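Local coordinates for phosphoprotein (Lettuce necrotic yellows virus, PDB 3T4R) that is, as the C-terminal domain, part of a non-catalytic polymerase cofactor that probably holds the polymerase on the nucleoprotein-RNA template and binds soluble nucleoprotein, at residues A13-E18 and E49-I54; D31-D36 and E60-L65. All blocks are in the same frame, centred on the assembly; numbering follows the deposited sequence.

Both contacts rest on helix 50-72, the long last helix of this all-helical C-terminal domain. Contact 1 brings the end of helix 4-14 and the turn after it against the first turn of that helix; contact 2 brings the end of helix 27-33 against a part of it further on. Their centres lie about 14 Å apart, on opposite sides of the chain's centre, and their nearest atoms stay about 5 Å apart without touching. Along the chain the segments alternate, in the order 13-18, 31-36, 49-54, 60-65, so the two contacts cross in sequence order. Two separate helix ends, of 4-14 and 27-33, thus pack on a single helix at two distinct places.

Contact 1 of 2, residues A13-E18 and E49-I54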
ATOM      1  N   ALA A  13      -6.742   3.480  -0.909  1.00 33.62           N
ATOM      2  CA  ALA A  13      -8.067   3.957  -0.476  1.00 34.70           C
ATOM      3  C   ALA A  13      -9.135   2.864  -0.270  1.00 37.48           C
ATOM      4  O   ALA A  13      -9.946   2.971   0.660  1.00 38.81           O
ATOM      5  CB  ALA A  13      -8.588   4.993  -1.441  1.00 36.39           C
ATOM      6  N   ASP A  14      -9.140   1.862  -1.161  1.00 36.88           N
ATOM      7  CA  ASP A  14     -10.107   0.788  -1.157  1.00 38.17           C
ATOM      8  C   ASP A  14      -9.816  -0.084   0.012  1.00 40.36           C
ATOM      9  O   ASP A  14     -10.683  -0.811   0.466  1.00 44.21           O
ATOM     10  CB  ASP A  14      -9.977  -0.039  -2.418  1.00 37.25           C
ATOM     11  CG  ASP A  14     -10.574   0.632  -3.638  1.00 42.47           C
ATOM     12  OD1 ASP A  14     -11.411   1.569  -3.517  1.00 38.38           O
ATOM     13  OD2 ASP A  14     -10.227   0.182  -4.752  1.00 48.13           O
ATOM     14  N   LEU A  15      -8.577  -0.049   0.508  1.00 38.33           N
ATOM     15  CA  LEU A  15      -8.217  -0.811   1.706  1.00 38.78           C
ATOM     16  C   LEU A  15      -8.301   0.023   2.995  1.00 39.82           C
ATOM     17  O   LEU A  15      -7.864  -0.411   4.040  1.00 40.14           O
ATOM     18  CB  LEU A  15      -6.796  -1.368   1.539  1.00 38.37           C
ATOM     19  CG  LEU A  15      -6.610  -2.398   0.435  1.00 39.23           C
ATOM     20  CD1 LEU A  15      -5.082  -2.767   0.364  1.00 42.14           C
ATOM     21  CD2 LEU A  15      -7.404  -3.675   0.650  1.00 42.71           C
ATOM     22  N   ASP A  16      -8.897   1.212   2.902  1.00 38.98           N
ATOM     23  CA  ASP A  16      -9.272   2.043   4.063  1.00 42.06           C
ATOM     24  C   ASP A  16      -8.177   2.894   4.621  1.00 41.12           C
ATOM     25  O   ASP A  16      -8.335   3.454   5.620  1.00 43.67           O
ATOM     26  CB  ASP A  16      -9.984   1.228   5.150  1.00 45.81           C
ATOM     27  CG  ASP A  16     -11.410   0.847   4.728  1.00 51.16           C
ATOM     28  OD1 ASP A  16     -12.204   1.720   4.317  1.00 47.58           O
ATOM     29  OD2 ASP A  16     -11.699  -0.372   4.734  1.00 52.37           O
ATOM     30  N   TRP A  17      -7.091   3.070   3.894  1.00 39.54           N
ATOM     31  CA  TRP A  17      -6.118   4.066   4.267  1.00 41.88           C
ATOM     32  C   TRP A  17      -6.780   5.412   4.081  1.00 43.84           C
ATOM     33  O   TRP A  17      -7.618   5.565   3.173  1.00 42.83           O
ATOM     34  CB  TRP A  17      -4.854   3.925   3.368  1.00 40.24           C
ATOM     35  CG  TRP A  17      -3.811   3.178   4.099  1.00 46.03           C
ATOM     36  CD1 TRP A  17      -2.916   3.698   4.957  1.00 52.33           C
ATOM     37  CD2 TRP A  17      -3.608   1.746   4.128  1.00 46.55           C
ATOM     38  NE1 TRP A  17      -2.142   2.698   5.522  1.00 57.92           N
ATOM     39  CE2 TRP A  17      -2.544   1.490   5.015  1.00 52.49           C
ATOM     40  CE3 TRP A  17      -4.216   0.672   3.492  1.00 42.91           C
ATOM     41  CZ2 TRP A  17      -2.083   0.178   5.293  1.00 50.59           C
ATOM     42  CZ3 TRP A  17      -3.777  -0.590   3.751  1.00 43.81           C
ATOM     43  CH2 TRP A  17      -2.732  -0.841   4.658  1.00 47.42           C
ATOM     44  N   GLU A  18      -6.459   6.405   4.890  1.00 44.83           N
ATOM     45  CA  GLU A  18      -7.219   7.647   4.748  1.00 45.80           C
ATOM     46  C   GLU A  18      -6.623   8.331   3.538  1.00 43.54           C
ATOM     47  O   GLU A  18      -5.427   8.214   3.282  1.00 43.58           O
ATOM     48  CB  GLU A  18      -7.145   8.485   6.038  1.00 52.93           C
ATOM     49  CG  GLU A  18      -8.409   9.326   6.478  1.00 60.13           C
ATOM     50  CD  GLU A  18      -9.681   8.507   6.781  1.00 64.37           C
ATOM     51  OE1 GLU A  18      -9.577   7.583   7.615  1.00 67.88           O
ATOM     52  OE2 GLU A  18     -10.782   8.784   6.190  1.00 66.45           O
ATOM     53  N   GLU A  49     -11.917 -11.452   2.242  1.00110.61           N
ATOM     54  CA  GLU A  49     -10.978 -10.863   3.160  1.00103.97           C
ATOM     55  C   GLU A  49      -9.634 -11.034   2.533  1.00 92.85           C
ATOM     56  O   GLU A  49      -8.630 -11.330   3.216  1.00 88.93           O
ATOM     57  CB  GLU A  49     -11.087 -11.459   4.567  1.00110.55           C
ATOM     58  CG  GLU A  49     -10.987 -10.301   5.576  1.00106.62           C
ATOM     59  CD  GLU A  49     -11.372  -8.867   4.927  1.00100.18           C
ATOM     60  OE1 GLU A  49     -10.693  -7.746   5.367  1.00 93.04           O
ATOM     61  OE2 GLU A  49     -12.399  -8.877   4.128  1.00105.16           O
ATOM     62  N   LEU A  50      -9.675 -10.867   1.203  1.00 87.87           N
ATOM     63  CA  LEU A  50      -8.555 -10.563   0.379  1.00 77.14           C
ATOM     64  C   LEU A  50      -8.104  -9.231   0.919  1.00 68.08           C
ATOM     65  O   LEU A  50      -6.896  -8.940   0.998  1.00 63.25           O
ATOM     66  CB  LEU A  50      -9.029 -10.471  -1.075  1.00 78.66           C
ATOM     67  CG  LEU A  50      -7.942 -10.312  -2.128  1.00 72.36           C
ATOM     68  CD1 LEU A  50      -6.833 -11.358  -1.964  1.00 72.36           C
ATOM     69  CD2 LEU A  50      -8.617 -10.436  -3.494  1.00 75.59           C
ATOM     70  N   LYS A  51      -9.101  -8.424   1.289  1.00 67.55           N
ATOM     71  CA  LYS A  51      -8.890  -7.129   1.887  1.00 61.08           C
ATOM     72  C   LYS A  51      -7.938  -7.258   3.089  1.00 57.44           C
ATOM     73  O   LYS A  51      -6.899  -6.617   3.149  1.00 50.41           O
ATOM     74  CB  LYS A  51     -10.244  -6.540   2.282  1.00 67.25           C
ATOM     75  CG  LYS A  51     -10.228  -5.115   2.807  1.00 64.87           C
ATOM     76  CD  LYS A  51     -11.624  -4.513   2.738  1.00 70.72           C
ATOM     77  CE  LYS A  51     -11.627  -3.240   3.534  1.00 72.83           C
ATOM     78  NZ  LYS A  51     -12.782  -2.337   3.189  1.00 80.64           N
ATOM     79  N   GLU A  52      -8.261  -8.109   4.036  1.00 61.80           N
ATOM     80  CA  GLU A  52      -7.408  -8.197   5.199  1.00 60.76           C
ATOM     81  C   GLU A  52      -6.047  -8.727   4.818  1.00 55.64           C
ATOM     82  O   GLU A  52      -5.084  -8.314   5.402  1.00 51.44           O
ATOM     83  CB  GLU A  52      -8.004  -9.089   6.295  1.00 70.45           C
ATOM     84  CG  GLU A  52      -7.997  -8.449   7.674  1.00 75.42           C
ATOM     85  CD  GLU A  52      -9.135  -8.969   8.591  1.00 91.54           C
ATOM     86  OE1 GLU A  52      -8.865  -9.943   9.335  1.00101.17           O
ATOM     87  OE2 GLU A  52     -10.300  -8.442   8.589  1.00 98.23           O
ATOM     88  N   LYS A  53      -5.990  -9.662   3.871  1.00 58.38           N
ATOM     89  CA  LYS A  53      -4.725 -10.244   3.377  1.00 57.68           C
ATOM     90  C   LYS A  53      -3.755  -9.173   2.852  1.00 51.39           C
ATOM     91  O   LYS A  53      -2.623  -9.046   3.319  1.00 49.41           O
ATOM     92  CB  LYS A  53      -4.989 -11.287   2.284  1.00 62.87           C
ATOM     93  CG  LYS A  53      -3.840 -12.381   2.094  1.00 68.49           C
ATOM     94  CD  LYS A  53      -4.007 -13.098   0.744  1.00 73.98           C
ATOM     95  CE  LYS A  53      -2.765 -12.986  -0.189  1.00 73.60           C
ATOM     96  NZ  LYS A  53      -1.549 -13.765   0.236  1.00 79.13           N
ATOM     97  N   ILE A  54      -4.241  -8.385   1.908  1.00 49.49           N
ATOM     98  CA  ILE A  54      -3.489  -7.335   1.297  1.00 45.51           C
ATOM     99  C   ILE A  54      -3.108  -6.239   2.256  1.00 43.39           C
ATOM    100  O   ILE A  54      -1.965  -5.764   2.183  1.00 44.08           O
ATOM    101  CB  ILE A  54      -4.270  -6.743   0.145  1.00 44.74           C
ATOM    102  CG1 ILE A  54      -4.627  -7.863  -0.822  1.00 47.15           C
ATOM    103  CG2 ILE A  54      -3.453  -5.636  -0.557  1.00 40.24           C
ATOM    104  CD1 ILE A  54      -5.540  -7.457  -1.907  1.00 47.83           C
TER
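Leu15 and Ile54 form the tight side of this contact: CD1 of Leu15 stands 3.4 Å from CG2 of Ile54, closer than usual for two methyl groups, and the side chains cross at about a right angle. The other Leu15 methyl, CD2, lies 3.8 Å from Lys51 CG, so the leucine fork touches both residues. Both Leu15 and Ile54 are buried. The loose side is polar and exposed at Asp16. Lys51 runs extended past Leu15, its CG turned away from the backbone N (chi1 -174°), and forms a salt bridge with NZ 2.7 Å from Asp16 OD2. NZ comes to OD2 on its syn side, 26° out of the carboxylate plane. The positive phi of Asp16 (83°) marks it as the C-prime residue of a Schellman motif that ends helix 4-14, with Trp17 N bonded to Leu12 O and Asp16 N to Ala13 O. The salt bridge therefore pins the turn itself to the first turn of helix 50-72. One residue beyond Ile54, Gln55 NE2 gives Leu15 O a hydrogen bond, and Leu46 touches both Leu15 and Ile54. Helix 36-41 packs on Ile54 through Ile38 and Met41, while Trp17 reaches from the turn to Ile58 and Ile59 of helix 50-72.

Contact 2 of 2, residues D31-D36 and E60-L65; sequences DFLVPD and ENHIAL
Leu65 sets one methyl on the ring of Phe32: CD2 stands 3.4 Å from the ring centroid and 10° off its normal, a CH-pi contact over the middle of one face. Phe32 reaches across because its CG lies anti to the backbone N (chi1 178°), which carries the ring over helix 50-72 in the direction contrary to Leu65. Ala64 CB meets the ring's edge, 4.0 Å from Phe32 CZ, and Asn61 O approaches obliquely, 3.0 Å from Phe32 CE2, so the ring fills a hollow lined by Asn61, Ala64 and Leu65. A second knob is Leu33 CD2, which rests on His62 at 3.6 Å from CA and 3.7 Å from CB, the two side chains lying side by side. Tyr25 touches both Leu33 and His62. Asn61 points into the end of helix 27-33, its ND2 3.3 Å from Pro35 CD, where the proline ring comes from the opposite direction. The same nitrogen gives Leu33 O a hydrogen bond of 2.8 Å that is nearly straight (168°). The acceptor lies in the amide plane, whereas the donor sits above the carbonyl plane. One side-chain amide thus satisfies a backbone carbonyl where the helix stops, fixing that end polarly within an otherwise mainly apolar interface.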
ATOM      1  N   ASP A  31       5.130   3.064  -4.412  1.00 38.42           N
ATOM      2  CA  ASP A  31       5.757   1.909  -5.044  1.00 39.85           C
ATOM      3  C   ASP A  31       6.319   0.948  -4.046  1.00 39.01           C
ATOM      4  O   ASP A  31       6.200  -0.240  -4.212  1.00 40.79           O
ATOM      5  CB  ASP A  31       6.887   2.318  -6.011  1.00 42.95           C
ATOM      6  CG  ASP A  31       6.387   2.949  -7.301  1.00 43.75           C
ATOM      7  OD1 ASP A  31       5.241   2.757  -7.707  1.00 49.52           O
ATOM      8  OD2 ASP A  31       7.195   3.563  -7.974  1.00 49.41           O
ATOM      9  N   PHE A  32       6.863   1.431  -2.959  1.00 41.92           N
ATOM     10  CA  PHE A  32       7.408   0.559  -1.918  1.00 44.45           C
ATOM     11  C   PHE A  32       6.296  -0.127  -1.064  1.00 43.32           C
ATOM     12  O   PHE A  32       6.389  -1.294  -0.682  1.00 44.89           O
ATOM     13  CB  PHE A  32       8.285   1.395  -1.022  1.00 49.45           C
ATOM     14  CG  PHE A  32       8.868   0.642   0.118  1.00 58.43           C
ATOM     15  CD1 PHE A  32      10.190   0.710   0.369  1.00 67.21           C
ATOM     16  CD2 PHE A  32       8.069  -0.148   0.954  1.00 63.42           C
ATOM     17  CE1 PHE A  32      10.704   0.013   1.448  1.00 74.81           C
ATOM     18  CE2 PHE A  32       8.595  -0.863   1.995  1.00 65.77           C
ATOM     19  CZ  PHE A  32       9.888  -0.788   2.237  1.00 71.45           C
ATOM     20  N   LEU A  33       5.250   0.606  -0.761  1.00 39.92           N
ATOM     21  CA  LEU A  33       4.211   0.055   0.030  1.00 38.82           C
ATOM     22  C   LEU A  33       3.356  -0.952  -0.735  1.00 35.14           C
ATOM     23  O   LEU A  33       2.878  -1.930  -0.148  1.00 38.40           O
ATOM     24  CB  LEU A  33       3.329   1.217   0.486  1.00 37.12           C
ATOM     25  CG  LEU A  33       3.938   2.202   1.466  1.00 40.94           C
ATOM     26  CD1 LEU A  33       2.913   3.235   1.786  1.00 41.59           C
ATOM     27  CD2 LEU A  33       4.290   1.548   2.759  1.00 47.26           C
ATOM     28  N   VAL A  34       3.111  -0.661  -1.989  1.00 32.34           N
ATOM     29  CA  VAL A  34       2.260  -1.468  -2.898  1.00 31.14           C
ATOM     30  C   VAL A  34       3.106  -1.874  -4.108  1.00 30.79           C
ATOM     31  O   VAL A  34       3.052  -1.299  -5.158  1.00 31.76           O
ATOM     32  CB  VAL A  34       1.034  -0.693  -3.351  1.00 31.58           C
ATOM     33  CG1 VAL A  34       0.068  -1.665  -4.014  1.00 31.28           C
ATOM     34  CG2 VAL A  34       0.284  -0.063  -2.132  1.00 31.78           C
ATOM     35  N   PRO A  35       3.974  -2.859  -3.912  1.00 34.02           N
ATOM     36  CA  PRO A  35       4.693  -3.378  -5.042  1.00 36.91           C
ATOM     37  C   PRO A  35       3.682  -3.952  -6.082  1.00 37.14           C
ATOM     38  O   PRO A  35       2.515  -4.170  -5.692  1.00 36.62           O
ATOM     39  CB  PRO A  35       5.549  -4.496  -4.406  1.00 37.78           C
ATOM     40  CG  PRO A  35       5.608  -4.118  -2.890  1.00 38.93           C
ATOM     41  CD  PRO A  35       4.310  -3.530  -2.616  1.00 35.20           C
ATOM     42  N   ASP A  36       4.088  -4.208  -7.337  1.00 38.63           N
ATOM     43  CA  ASP A  36       3.157  -4.654  -8.392  1.00 41.18           C
ATOM     44  C   ASP A  36       2.471  -6.018  -8.088  1.00 43.73           C
ATOM     45  O   ASP A  36       1.408  -6.295  -8.570  1.00 45.93           O
ATOM     46  CB  ASP A  36       3.895  -4.814  -9.740  1.00 45.39           C
ATOM     47  CG  ASP A  36       4.620  -3.521 -10.203  1.00 44.99           C
ATOM     48  OD1 ASP A  36       4.170  -2.446  -9.808  1.00 43.94           O
ATOM     49  OD2 ASP A  36       5.639  -3.572 -10.959  1.00 54.18           O
ATOM     50  N   GLU A  60       3.071  -4.730   6.521  1.00 52.75           N
ATOM     51  CA  GLU A  60       4.416  -5.270   6.602  1.00 52.84           C
ATOM     52  C   GLU A  60       5.455  -4.382   5.909  1.00 46.24           C
ATOM     53  O   GLU A  60       6.534  -4.173   6.428  1.00 45.70           O
ATOM     54  CB  GLU A  60       4.444  -6.687   6.071  1.00 55.74           C
ATOM     55  CG  GLU A  60       5.059  -7.639   7.009  1.00 67.64           C
ATOM     56  CD  GLU A  60       4.093  -8.076   8.107  1.00 82.11           C
ATOM     57  OE1 GLU A  60       3.039  -8.699   7.692  1.00 88.17           O
ATOM     58  OE2 GLU A  60       4.389  -7.814   9.374  1.00 86.75           O
ATOM     59  N   ASN A  61       5.100  -3.806   4.774  1.00 44.30           N
ATOM     60  CA  ASN A  61       5.985  -3.016   3.991  1.00 42.19           C
ATOM     61  C   ASN A  61       6.108  -1.715   4.667  1.00 44.15           C
ATOM     62  O   ASN A  61       7.123  -1.111   4.621  1.00 46.19           O
ATOM     63  CB  ASN A  61       5.386  -2.768   2.613  1.00 42.85           C
ATOM     64  CG  ASN A  61       5.435  -3.993   1.704  1.00 44.39           C
ATOM     65  OD1 ASN A  61       6.185  -4.924   1.940  1.00 43.15           O
ATOM     66  ND2 ASN A  61       4.649  -3.968   0.644  1.00 40.49           N
ATOM     67  N   HIS A  62       5.048  -1.222   5.255  1.00 47.13           N
ATOM     68  CA  HIS A  62       5.137   0.056   5.933  1.00 53.28           C
ATOM     69  C   HIS A  62       5.992  -0.059   7.161  1.00 54.04           C
ATOM     70  O   HIS A  62       6.640   0.885   7.515  1.00 57.25           O
ATOM     71  CB  HIS A  62       3.748   0.551   6.303  1.00 58.99           C
ATOM     72  CG  HIS A  62       3.692   1.983   6.729  1.00 69.58           C
ATOM     73  ND1 HIS A  62       2.659   2.819   6.327  1.00 80.57           N
ATOM     74  CD2 HIS A  62       4.518   2.728   7.552  1.00 73.64           C
ATOM     75  CE1 HIS A  62       2.851   4.015   6.887  1.00 88.64           C
ATOM     76  NE2 HIS A  62       3.971   3.985   7.635  1.00 84.46           N
ATOM     77  N   ILE A  63       5.961  -1.224   7.806  1.00 54.90           N
ATOM     78  CA  ILE A  63       6.756  -1.552   9.011  1.00 57.45           C
ATOM     79  C   ILE A  63       8.224  -1.503   8.615  1.00 53.96           C
ATOM     80  O   ILE A  63       9.001  -0.838   9.259  1.00 56.19           O
ATOM     81  CB  ILE A  63       6.377  -2.984   9.592  1.00 60.52           C
ATOM     82  CG1 ILE A  63       5.091  -2.966  10.378  1.00 66.16           C
ATOM     83  CG2 ILE A  63       7.477  -3.604  10.392  1.00 64.41           C
ATOM     84  CD1 ILE A  63       4.412  -4.314  10.327  1.00 71.05           C
ATOM     85  N   ALA A  64       8.563  -2.182   7.526  1.00 51.87           N
ATOM     86  CA  ALA A  64       9.897  -2.140   6.946  1.00 50.02           C
ATOM     87  C   ALA A  64      10.396  -0.707   6.769  1.00 49.44           C
ATOM     88  O   ALA A  64      11.510  -0.408   7.151  1.00 51.03           O
ATOM     89  CB  ALA A  64       9.954  -2.910   5.628  1.00 50.88           C
ATOM     90  N   LEU A  65       9.554   0.160   6.211  1.00 50.00           N
ATOM     91  CA  LEU A  65       9.917   1.515   5.857  1.00 53.69           C
ATOM     92  C   LEU A  65      10.179   2.287   7.093  1.00 55.78           C
ATOM     93  O   LEU A  65      11.194   2.974   7.177  1.00 60.01           O
ATOM     94  CB  LEU A  65       8.775   2.177   5.141  1.00 57.17           C
ATOM     95  CG  LEU A  65       9.012   3.256   4.137  1.00 65.40           C
ATOM     96  CD1 LEU A  65      10.494   3.636   3.947  1.00 72.31           C
ATOM     97  CD2 LEU A  65       8.447   2.719   2.842  1.00 70.57           C
TER